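Local coordinates for microtubule-associated protein 1 light chain 3 (Plasmodium falciparum, PDB 4EOY), which is a ubiquitin-fold Atg8 protein that binds a peptide of its partner Atg3 and probably takes part in Atg8 lipid conjugation of the autophagy type, at residues A[56-59]-A[60-64]; A[101-104]-A[105-108]; A[74-77]-A[78-82]. The protein carries 3 engineered substitutions. All coordinates share one frame; numbering follows the deposited sequence.

Interaction 1. Residues A[56-59]-A[60-64]; sequences MNML and VGEFK
Glu62 reaches back from the first turn of helix 60-72 to the backbone N-H of Leu59, the N-cap residue. Leu59 N lies 3.0 Å from Glu62 OE1, with a fairly straight bond of 157°. The N-H comes from above the carboxylate plane, 42° out of it. Glu62 holds CG beside its own backbone N (chi1 -64°) and is extended from there, which lays the carboxylate against the leucine side chain, with OE1 at the backbone N-H. Glu62 CD is 3.7 Å from Leu59 CB, and Glu62 OE2 is 3.7 Å from Leu59 CD1. This matches one half of a capping box; the leucine side chain cannot supply the reciprocal bond. Leu59 O takes the N-H of Phe63 at 3.0 Å from O to N, and weakly that of Glu62. Met58 and Phe63 flank this cap as a hydrophobic staple. Met58 SD meets Phe63 CB at 3.8 Å and stands obliquely to the ring as a Met-aromatic contact. Further out, Val60 packs on Met103 and Leu106. Met58 and Glu62 each also pack on an aromatic side chain of the bound Atg3 peptide. A carboxylate at the N-terminal end of a helix would probably be stabilised in its charged form.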
# COMPACT_ATOMS: atom_id res chain seq x y z
N MET A 56 -0.01 -5.28 -12.29
CA MET A 56 -1.23 -6.07 -12.14
C MET A 56 -1.00 -7.57 -11.90
O MET A 56 -1.74 -8.20 -11.15
CB MET A 56 -2.15 -5.86 -13.34
CG MET A 56 -1.61 -6.41 -14.65
SD MET A 56 -2.82 -6.28 -15.96
CE MET A 56 -2.05 -7.28 -17.24
N ASN A 57 0.02 -8.14 -12.56
CA ASN A 57 0.35 -9.57 -12.44
C ASN A 57 1.27 -9.94 -11.27
O ASN A 57 1.57 -11.12 -11.06
CB ASN A 57 0.91 -10.13 -13.75
CG ASN A 57 -0.18 -10.56 -14.72
OD1 ASN A 57 -1.30 -10.90 -14.33
ND2 ASN A 57 0.15 -10.57 -15.99
N MET A 58 1.67 -8.96 -10.47
CA MET A 58 2.43 -9.23 -9.25
C MET A 58 1.58 -10.03 -8.25
O MET A 58 0.44 -9.67 -7.97
CB MET A 58 2.89 -7.94 -8.57
CG MET A 58 3.54 -8.15 -7.21
SD MET A 58 4.45 -6.70 -6.59
CE MET A 58 5.94 -6.83 -7.60
N LEU A 59 2.17 -11.08 -7.69
CA LEU A 59 1.48 -11.88 -6.69
C LEU A 59 1.36 -11.13 -5.38
O LEU A 59 2.24 -10.36 -5.00
CB LEU A 59 2.21 -13.21 -6.46
CG LEU A 59 2.17 -14.16 -7.65
CD1 LEU A 59 3.19 -15.28 -7.45
CD2 LEU A 59 0.76 -14.71 -7.82
N VAL A 60 0.25 -11.37 -4.67
CA VAL A 60 0.02 -10.71 -3.39
C VAL A 60 1.17 -11.05 -2.45
O VAL A 60 1.73 -10.16 -1.82
CB VAL A 60 -1.35 -11.10 -2.79
CG1 VAL A 60 -1.51 -10.57 -1.37
CG2 VAL A 60 -2.48 -10.58 -3.65
N GLY A 61 1.53 -12.33 -2.38
CA GLY A 61 2.66 -12.77 -1.55
C GLY A 61 3.95 -12.02 -1.83
O GLY A 61 4.73 -11.75 -0.93
N GLU A 62 4.18 -11.69 -3.10
CA GLU A 62 5.38 -10.95 -3.49
C GLU A 62 5.27 -9.51 -3.01
O GLU A 62 6.22 -8.96 -2.45
CB GLU A 62 5.57 -11.01 -5.01
CG GLU A 62 5.84 -12.40 -5.55
CD GLU A 62 5.76 -12.49 -7.07
OE1 GLU A 62 5.07 -11.66 -7.70
OE2 GLU A 62 6.39 -13.41 -7.64
N PHE A 63 4.12 -8.89 -3.22
CA PHE A 63 3.92 -7.50 -2.80
C PHE A 63 3.98 -7.34 -1.28
O PHE A 63 4.54 -6.33 -0.77
CB PHE A 63 2.60 -6.95 -3.31
CG PHE A 63 2.36 -5.53 -2.91
CD1 PHE A 63 3.21 -4.52 -3.34
CD2 PHE A 63 1.31 -5.20 -2.05
CE1 PHE A 63 3.00 -3.21 -2.97
CE2 PHE A 63 1.10 -3.89 -1.67
CZ PHE A 63 1.93 -2.89 -2.13
N LYS A 64 3.42 -8.33 -0.58
CA LYS A 64 3.54 -8.44 0.87
C LYS A 64 5.00 -8.49 1.34
O LYS A 64 5.35 -7.87 2.33
CB LYS A 64 2.78 -9.67 1.41
CG LYS A 64 1.26 -9.51 1.41
CD LYS A 64 0.55 -10.45 2.38
CE LYS A 64 0.55 -11.90 1.91
NZ LYS A 64 -0.41 -12.73 2.70

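Interaction 2. Residues A[101-104]-A[105-108]; sequences LLMQ and DLYE
Gln104 and Glu108 face each other one turn apart on helix 103-110, whose start is built as an N-terminal cap with a hydrophobic staple. Gln104 CB roots the side chain next to the Asp105 peptide, and contact with Glu108 begins at CG. Gln104 CG packs against the carboxylate, 3.3 Å from Glu108 OE2. The chain bends at the next bond (chi2 67°), which turns the amide toward Glu108 and brings CD within 3.7 Å of the same OE2. At the tip, Gln104 NE2 donates to Glu108 OE2 at 3.0 Å with an angle of 159°. OE2 lies nearly in the amide plane and is met on its anti side. The two flat groups stand steeply to each other, with their planes 74° apart, so the bond joins them without stacking. Beneath this pair, Glu108 N also bonds to Gln104 O, so the two residues are tied by backbone and side chain alike.

At the other end of the turn, Leu102 is the N-cap. Asp105 turns its carboxylate back to it, and Leu102 N donates weakly to Asp105 OD2 at 3.4 Å. Leu102 O receives weak bonds from Asp105 N and Leu106 N. Leu101 and Leu106 clamp the cap as the staple, meeting through one methyl each. The buried side of the turn is set by Met103, Leu106 and Tyr107, which pack on Leu117 of strand 117-122. Met103 and Tyr107 also touch Ile32 of strand 31-38. Tyr107 OH bonds to Gly115 O, which anchors the outer end of the ring. The other methyl of Leu106, CD2, lies 4.1 Å from Met103 SD.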
# COMPACT_ATOMS: atom_id res chain seq x y z
N LEU A 101 -2.99 -15.04 -4.82
CA LEU A 101 -3.79 -14.28 -5.78
C LEU A 101 -2.91 -13.25 -6.48
O LEU A 101 -1.78 -12.98 -6.04
CB LEU A 101 -4.94 -13.55 -5.07
CG LEU A 101 -6.10 -14.39 -4.51
CD1 LEU A 101 -7.13 -13.52 -3.79
CD2 LEU A 101 -6.77 -15.21 -5.60
N LEU A 102 -3.42 -12.69 -7.57
CA LEU A 102 -2.81 -11.55 -8.25
C LEU A 102 -3.23 -10.25 -7.58
O LEU A 102 -4.31 -10.17 -7.00
CB LEU A 102 -3.24 -11.49 -9.73
CG LEU A 102 -2.89 -12.64 -10.66
CD1 LEU A 102 -3.46 -12.32 -12.03
CD2 LEU A 102 -1.40 -12.91 -10.75
N MET A 103 -2.40 -9.23 -7.69
CA MET A 103 -2.74 -7.91 -7.14
C MET A 103 -3.90 -7.28 -7.89
O MET A 103 -4.59 -6.41 -7.36
CB MET A 103 -1.53 -6.95 -7.17
CG MET A 103 -0.53 -7.15 -6.02
SD MET A 103 -1.23 -6.86 -4.38
CE MET A 103 -1.84 -5.18 -4.48
N GLN A 104 -4.14 -7.70 -9.13
CA GLN A 104 -5.32 -7.25 -9.85
C GLN A 104 -6.60 -7.75 -9.15
O GLN A 104 -7.59 -7.03 -9.11
CB GLN A 104 -5.30 -7.73 -11.29
CG GLN A 104 -6.49 -7.25 -12.13
CD GLN A 104 -6.49 -5.75 -12.36
OE1 GLN A 104 -5.43 -5.09 -12.30
NE2 GLN A 104 -7.67 -5.19 -12.64
N ASP A 105 -6.56 -8.98 -8.64
CA ASP A 105 -7.73 -9.58 -8.03
C ASP A 105 -8.14 -8.77 -6.81
O ASP A 105 -9.30 -8.37 -6.68
CB ASP A 105 -7.44 -11.04 -7.68
CG ASP A 105 -7.38 -11.91 -8.90
OD1 ASP A 105 -8.27 -11.74 -9.80
OD2 ASP A 105 -6.47 -12.78 -8.98
N LEU A 106 -7.17 -8.48 -5.95
CA LEU A 106 -7.40 -7.60 -4.81
C LEU A 106 -8.03 -6.31 -5.27
O LEU A 106 -8.99 -5.82 -4.65
CB LEU A 106 -6.09 -7.31 -4.07
CG LEU A 106 -5.85 -8.16 -2.83
CD1 LEU A 106 -5.82 -9.63 -3.19
CD2 LEU A 106 -4.57 -7.74 -2.10
N TYR A 107 -7.50 -5.74 -6.36
CA TYR A 107 -8.01 -4.48 -6.88
C TYR A 107 -9.46 -4.63 -7.30
O TYR A 107 -10.30 -3.86 -6.89
CB TYR A 107 -7.18 -3.98 -8.05
CG TYR A 107 -7.54 -2.61 -8.52
CD1 TYR A 107 -7.17 -1.50 -7.79
CD2 TYR A 107 -8.24 -2.41 -9.69
CE1 TYR A 107 -7.50 -0.23 -8.20
CE2 TYR A 107 -8.58 -1.13 -10.13
CZ TYR A 107 -8.20 -0.04 -9.37
OH TYR A 107 -8.51 1.25 -9.76
N GLU A 108 -9.75 -5.63 -8.14
CA GLU A 108 -11.13 -5.84 -8.60
C GLU A 108 -12.09 -6.13 -7.42
O GLU A 108 -13.20 -5.64 -7.41
CB GLU A 108 -11.18 -6.94 -9.68
CG GLU A 108 -10.50 -6.51 -10.99
CD GLU A 108 -10.40 -7.61 -12.05
OE1 GLU A 108 -11.00 -8.70 -11.89
OE2 GLU A 108 -9.70 -7.38 -13.05

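Interaction 3. Residues A[74-77]-A[78-82]; sequences SAYG and SNMKL
The ring of Tyr76 meets Met80 at its edge: Met80 CG lies near the ring plane, 4.1 Å from Tyr76 CD2. Neither ring face takes a partner from residues 78-82. The two side chains run side by side and point the same way. Both hold CG opposite the backbone N (chi1 -166° for Tyr76), and Met80 then bends twice along its chain. Tyr76 O also lies 3.5 Å from Met80 CB. At the base of the tyrosine, Tyr76 CB approaches Leu82 CB at 4.3 Å.

These side chains sit on a beta hairpin. Ser74 and Leu82 form an antiparallel hydrogen-bonded pair. Ser74 N donates to Leu82 O at 2.9 Å, and Leu82 N returns a bond to Ser74 O at 2.8 Å. Their side chains lie on the same face of the sheet, where Ser74 OG is 4.1 Å from Leu82 CB. Ala75 and Lys81 form the next, non-hydrogen-bonded pair, and their side chains diverge. Lys81 adds a CA-H...O contact to Ser74 O. Nearer the turn the pairing fades, and Tyr76 N bonds only weakly to Met80 O at 3.4 Å. Gly77 and Asn79 both have positive phi (93° and 69°), which probably helps the chain reverse.

All these residues are exposed, with the centre of the contact about 21 Å from the centre of the chain. Strand 73-75 follows directly on helix 60-72. With strand 81-83 it forms a separate two-stranded sheet that projects away from the four-stranded sheet of the ubiquitin fold.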
# COMPACT_ATOMS: atom_id res chain seq x y z
N SER A 74 14.33 2.64 6.77
CA SER A 74 14.35 4.10 6.76
C SER A 74 15.67 4.58 6.18
O SER A 74 16.65 3.85 6.17
CB SER A 74 14.14 4.67 8.17
OG SER A 74 15.18 4.34 9.07
N ALA A 75 15.66 5.82 5.70
CA ALA A 75 16.83 6.43 5.08
C ALA A 75 17.98 6.61 6.08
O ALA A 75 17.79 7.09 7.20
CB ALA A 75 16.45 7.76 4.44
N TYR A 76 19.17 6.19 5.68
CA TYR A 76 20.38 6.41 6.48
C TYR A 76 21.43 7.08 5.60
O TYR A 76 22.57 6.61 5.48
CB TYR A 76 20.89 5.09 7.05
CG TYR A 76 21.91 5.29 8.13
CD1 TYR A 76 21.53 5.77 9.38
CD2 TYR A 76 23.25 5.02 7.92
CE1 TYR A 76 22.46 5.97 10.38
CE2 TYR A 76 24.19 5.20 8.92
CZ TYR A 76 23.79 5.68 10.15
OH TYR A 76 24.72 5.87 11.14
N GLY A 77 21.02 8.18 4.98
CA GLY A 77 21.86 8.93 4.06
C GLY A 77 21.66 8.52 2.61
O GLY A 77 20.57 8.13 2.21
N SER A 78 22.75 8.61 1.85
CA SER A 78 22.74 8.39 0.41
C SER A 78 23.38 7.04 0.14
O SER A 78 24.39 6.70 0.76
CB SER A 78 23.55 9.51 -0.26
OG SER A 78 23.45 9.45 -1.67
N ASN A 79 22.77 6.26 -0.76
CA ASN A 79 23.15 4.85 -1.04
C ASN A 79 22.86 3.83 0.06
O ASN A 79 23.27 2.68 -0.07
CB ASN A 79 24.65 4.72 -1.39
CG ASN A 79 24.98 5.24 -2.77
OD1 ASN A 79 24.46 4.75 -3.79
ND2 ASN A 79 25.88 6.24 -2.81
N MET A 80 22.13 4.21 1.11
CA MET A 80 22.03 3.39 2.31
C MET A 80 20.62 3.46 2.89
O MET A 80 19.95 4.50 2.82
CB MET A 80 23.03 3.88 3.37
CG MET A 80 23.37 2.88 4.45
SD MET A 80 24.66 1.76 3.88
CE MET A 80 26.11 2.79 4.08
N LYS A 81 20.19 2.35 3.45
CA LYS A 81 18.92 2.26 4.14
C LYS A 81 19.10 1.39 5.37
O LYS A 81 19.76 0.37 5.28
CB LYS A 81 17.85 1.67 3.24
CG LYS A 81 17.13 2.72 2.41
CD LYS A 81 16.00 2.12 1.60
CE LYS A 81 14.87 3.12 1.39
NZ LYS A 81 15.37 4.41 0.84
N LEU A 82 18.51 1.81 6.49
CA LEU A 82 18.56 1.06 7.74
C LEU A 82 17.32 0.18 7.81
O LEU A 82 16.22 0.69 7.71
CB LEU A 82 18.60 2.02 8.93
CG LEU A 82 18.64 1.41 10.35
CD1 LEU A 82 19.74 0.38 10.47
CD2 LEU A 82 18.81 2.51 11.40

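Interactions 1 and 2 cap the starts of two different helices, each with an acidic side chain and a hydrophobic staple. The glutamate bond of interaction 1 is well formed, whereas the aspartate bond of interaction 2 is long and weak. Both contacts are partly buried, and they touch directly. Met58 O and Met103 N are probably hydrogen-bonded, as are Val60 N and Leu101 O, so the two lead-in segments pair in opposite directions. Interaction 3 differs in kind: it is a surface hairpin joined mainly by backbone bonds between strands. Its centre is about 25 Å from that of interaction 1 and about 31 Å from that of interaction 2. Helix 60-72 links interaction 1 to the hairpin along the chain, although the two do not touch.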